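PDB 6XN2: xylosidase from Xanthomonas axonopodis pv. citri, which probably hydrolyses beta-1,4-linked xylose units in xylo-oligosaccharides, as a member of glycoside hydrolase family 43. Local coordinates for residues His54-Ser65 with Met117-Arg125. Numbering follows the deposited sequence.
Sequences HVFDGALYIYPS and MWAPDAAQR. With XYP (beta-D-xylopyranose), chain E.
Q124 and A122 each lay an aliphatic carbon over an aromatic ring of the 54-65 hairpin, showing how neighbouring propeller blades pack through CH-pi contacts. Q124 CG sits 3.6 Å from the centroid of the F56 ring, nearly on its normal, and the amide beyond it stacks on the same ring with the planes 19° apart. H54 CB lies toward the rim of the opposite face. A122 CB stands over the centre of the Y63 ring, 3.5 Å from its centroid, and also meets the F56 edge, CE2 lying 4.0 Å away. The Y63 hydroxyl bonds to P152.

Polar contacts border this apolar core. H54 NE2 donates a very short bond, 2.5 Å, to D121 OD1, which lies near the imidazole plane; with D121 CG anti to its own N (chi1 -161°), the carboxylate reaches back although its CB points away. V173 N holds D121 OD2. At the turn, Q124 NE2, held chiefly by T129 OG1, also makes a weak, almost straight bond to D57 OD2.

At the inner end S65 OG, bonded to D50, packs 3.6 Å from P120 CD. Next to it A119 N donates to XYP O3 at 3.3 Å, while XYP C4 lies over the rim of one W118 ring face. Successive four-stranded antiparallel blades converging on a central sugar pocket are the hallmark of the five-bladed beta-propeller of family 43.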
# COMPACT_ATOMS: atom_id res chain seq x y z
N HIS A 54 1.00 10.84 -3.43
CA HIS A 54 1.35 11.19 -4.83
C HIS A 54 1.51 12.71 -4.94
O HIS A 54 0.89 13.41 -4.20
CB HIS A 54 0.23 10.75 -5.76
CG HIS A 54 0.11 9.28 -5.90
ND1 HIS A 54 0.67 8.61 -6.92
CD2 HIS A 54 -0.51 8.36 -5.15
CE1 HIS A 54 0.41 7.34 -6.80
NE2 HIS A 54 -0.29 7.16 -5.73
N VAL A 55 2.35 13.14 -5.87
CA VAL A 55 2.47 14.58 -6.17
C VAL A 55 1.68 14.80 -7.45
O VAL A 55 2.14 14.37 -8.49
CB VAL A 55 3.92 15.04 -6.34
CG1 VAL A 55 3.95 16.44 -6.91
CG2 VAL A 55 4.67 15.00 -5.03
N PHE A 56 0.51 15.39 -7.31
CA PHE A 56 -0.37 15.69 -8.45
C PHE A 56 -0.58 17.20 -8.47
O PHE A 56 -0.81 17.78 -7.45
CB PHE A 56 -1.74 15.05 -8.26
CG PHE A 56 -1.74 13.55 -8.34
CD1 PHE A 56 -0.83 12.87 -9.12
CD2 PHE A 56 -2.66 12.81 -7.63
CE1 PHE A 56 -0.84 11.49 -9.19
CE2 PHE A 56 -2.66 11.43 -7.71
CZ PHE A 56 -1.76 10.78 -8.50
N ASP A 57 -0.42 17.78 -9.64
CA ASP A 57 -0.66 19.19 -9.82
C ASP A 57 0.09 20.08 -8.82
O ASP A 57 -0.47 20.98 -8.26
CB ASP A 57 -2.17 19.45 -9.83
CG ASP A 57 -2.89 18.65 -10.89
OD1 ASP A 57 -2.41 18.66 -12.03
OD2 ASP A 57 -3.89 17.99 -10.61
N GLY A 58 1.36 19.79 -8.62
CA GLY A 58 2.17 20.57 -7.73
C GLY A 58 2.00 20.43 -6.24
O GLY A 58 2.73 21.04 -5.50
N ALA A 59 1.04 19.66 -5.80
CA ALA A 59 0.81 19.44 -4.37
C ALA A 59 0.84 17.95 -4.03
O ALA A 59 0.67 17.10 -4.91
CB ALA A 59 -0.50 20.07 -3.93
N LEU A 60 1.06 17.65 -2.76
CA LEU A 60 1.09 16.26 -2.31
C LEU A 60 -0.30 15.83 -1.87
O LEU A 60 -0.86 16.40 -0.93
CB LEU A 60 2.08 16.08 -1.17
CG LEU A 60 2.19 14.65 -0.61
CD1 LEU A 60 3.37 13.93 -1.23
CD2 LEU A 60 2.28 14.68 0.90
N TYR A 61 -0.85 14.85 -2.59
CA TYR A 61 -2.15 14.27 -2.24
C TYR A 61 -1.95 12.91 -1.60
O TYR A 61 -1.13 12.12 -2.04
CB TYR A 61 -3.03 14.15 -3.48
CG TYR A 61 -3.54 15.48 -3.97
CD1 TYR A 61 -2.77 16.26 -4.83
CD2 TYR A 61 -4.77 15.97 -3.57
CE1 TYR A 61 -3.23 17.49 -5.27
CE2 TYR A 61 -5.24 17.20 -4.02
CZ TYR A 61 -4.47 17.95 -4.86
OH TYR A 61 -4.94 19.18 -5.29
N ILE A 62 -2.70 12.64 -0.53
CA ILE A 62 -2.62 11.34 0.12
C ILE A 62 -3.96 10.63 0.03
O ILE A 62 -5.01 11.23 0.30
CB ILE A 62 -2.20 11.47 1.60
CG1 ILE A 62 -0.95 12.36 1.71
CG2 ILE A 62 -1.96 10.10 2.21
CD1 ILE A 62 -0.63 12.75 3.14
N TYR A 63 -3.92 9.36 -0.36
CA TYR A 63 -5.13 8.55 -0.48
C TYR A 63 -5.02 7.40 0.51
O TYR A 63 -4.43 6.36 0.21
CB TYR A 63 -5.30 8.04 -1.92
CG TYR A 63 -5.38 9.18 -2.92
CD1 TYR A 63 -4.22 9.77 -3.42
CD2 TYR A 63 -6.60 9.69 -3.34
CE1 TYR A 63 -4.28 10.83 -4.33
CE2 TYR A 63 -6.67 10.75 -4.25
CZ TYR A 63 -5.51 11.32 -4.73
OH TYR A 63 -5.58 12.37 -5.63
N PRO A 64 -5.56 7.60 1.72
CA PRO A 64 -5.52 6.57 2.76
C PRO A 64 -6.86 5.84 2.90
O PRO A 64 -7.85 6.26 2.29
CB PRO A 64 -5.20 7.38 4.01
CG PRO A 64 -5.93 8.69 3.77
CD PRO A 64 -6.00 8.90 2.26
N SER A 65 -6.88 4.75 3.66
CA SER A 65 -8.13 4.15 4.12
C SER A 65 -8.69 4.98 5.26
O SER A 65 -7.98 5.79 5.85
CB SER A 65 -7.92 2.71 4.59
OG SER A 65 -7.41 1.92 3.54
N MET A 117 -13.91 -1.32 2.28
CA MET A 117 -13.16 -0.46 1.39
C MET A 117 -11.75 -0.29 1.94
O MET A 117 -11.52 0.54 2.82
CB MET A 117 -13.87 0.89 1.25
CG MET A 117 -15.30 0.76 0.72
SD MET A 117 -15.31 0.69 -1.08
CE MET A 117 -15.42 2.43 -1.49
N TRP A 118 -10.84 -1.13 1.47
CA TRP A 118 -9.48 -1.19 1.97
C TRP A 118 -8.45 -0.32 1.25
O TRP A 118 -8.81 0.47 0.45
CB TRP A 118 -9.05 -2.65 2.08
CG TRP A 118 -9.73 -3.38 3.22
CD1 TRP A 118 -10.73 -2.94 3.98
CD2 TRP A 118 -9.41 -4.68 3.71
NE1 TRP A 118 -11.07 -3.87 4.92
CE2 TRP A 118 -10.27 -4.95 4.78
CE3 TRP A 118 -8.48 -5.64 3.37
CZ2 TRP A 118 -10.22 -6.12 5.49
CZ3 TRP A 118 -8.44 -6.79 4.07
CH2 TRP A 118 -9.29 -7.03 5.11
N ALA A 119 -7.18 -0.49 1.57
CA ALA A 119 -6.08 0.28 1.04
C ALA A 119 -6.11 0.72 -0.42
O ALA A 119 -5.86 -0.05 -1.25
CB ALA A 119 -4.80 -0.44 1.31
N PRO A 120 -6.33 2.00 -0.68
CA PRO A 120 -6.43 2.45 -2.05
C PRO A 120 -5.21 3.15 -2.61
O PRO A 120 -4.25 3.33 -1.94
CB PRO A 120 -7.53 3.48 -1.95
CG PRO A 120 -7.26 4.12 -0.66
CD PRO A 120 -6.72 3.05 0.24
N ASP A 121 -5.30 3.53 -3.87
CA ASP A 121 -4.22 4.29 -4.49
C ASP A 121 -4.82 5.15 -5.59
O ASP A 121 -6.00 5.03 -5.91
CB ASP A 121 -3.13 3.37 -5.05
CG ASP A 121 -1.81 4.11 -5.29
OD1 ASP A 121 -1.71 5.29 -4.88
OD2 ASP A 121 -0.88 3.51 -5.87
N ALA A 122 -4.01 6.02 -6.17
CA ALA A 122 -4.51 6.90 -7.21
C ALA A 122 -3.51 7.03 -8.34
O ALA A 122 -2.32 6.74 -8.17
CB ALA A 122 -4.83 8.27 -6.63
N ALA A 123 -4.01 7.45 -9.50
CA ALA A 123 -3.18 7.72 -10.67
C ALA A 123 -3.81 8.83 -11.50
O ALA A 123 -5.00 9.10 -11.38
CB ALA A 123 -3.01 6.45 -11.51
N GLN A 124 -3.00 9.47 -12.33
CA GLN A 124 -3.51 10.47 -13.25
C GLN A 124 -3.10 10.17 -14.68
O GLN A 124 -2.01 9.67 -14.94
CB GLN A 124 -3.02 11.87 -12.86
CG GLN A 124 -3.59 12.40 -11.55
CD GLN A 124 -3.35 13.89 -11.38
OE1 GLN A 124 -2.28 14.40 -11.71
NE2 GLN A 124 -4.35 14.59 -10.86
N ARG A 125 -3.99 10.51 -15.59
CA ARG A 125 -3.79 10.39 -17.00
C ARG A 125 -4.88 11.16 -17.71
O ARG A 125 -5.97 11.19 -17.28
CB ARG A 125 -3.77 8.96 -17.51
CG ARG A 125 -2.90 8.76 -18.74
CD ARG A 125 -3.06 7.38 -19.31
NE ARG A 125 -2.06 7.02 -20.28
CZ ARG A 125 -2.16 7.27 -21.58
NH1 ARG A 125 -1.21 6.89 -22.39
NH2 ARG A 125 -3.21 7.89 -22.07
O1 XYP E . -4.73 -6.33 6.02
C1 XYP E . -4.78 -4.92 5.97
C2 XYP E . -4.89 -4.50 4.52
C3 XYP E . -5.36 -3.09 4.37
C4 XYP E . -6.57 -2.83 5.23
C5 XYP E . -6.25 -3.19 6.66
O2 XYP E . -3.66 -4.60 3.83
O3 XYP E . -5.68 -3.03 3.01
O4 XYP E . -6.90 -1.48 5.21
O5 XYP E . -5.89 -4.54 6.75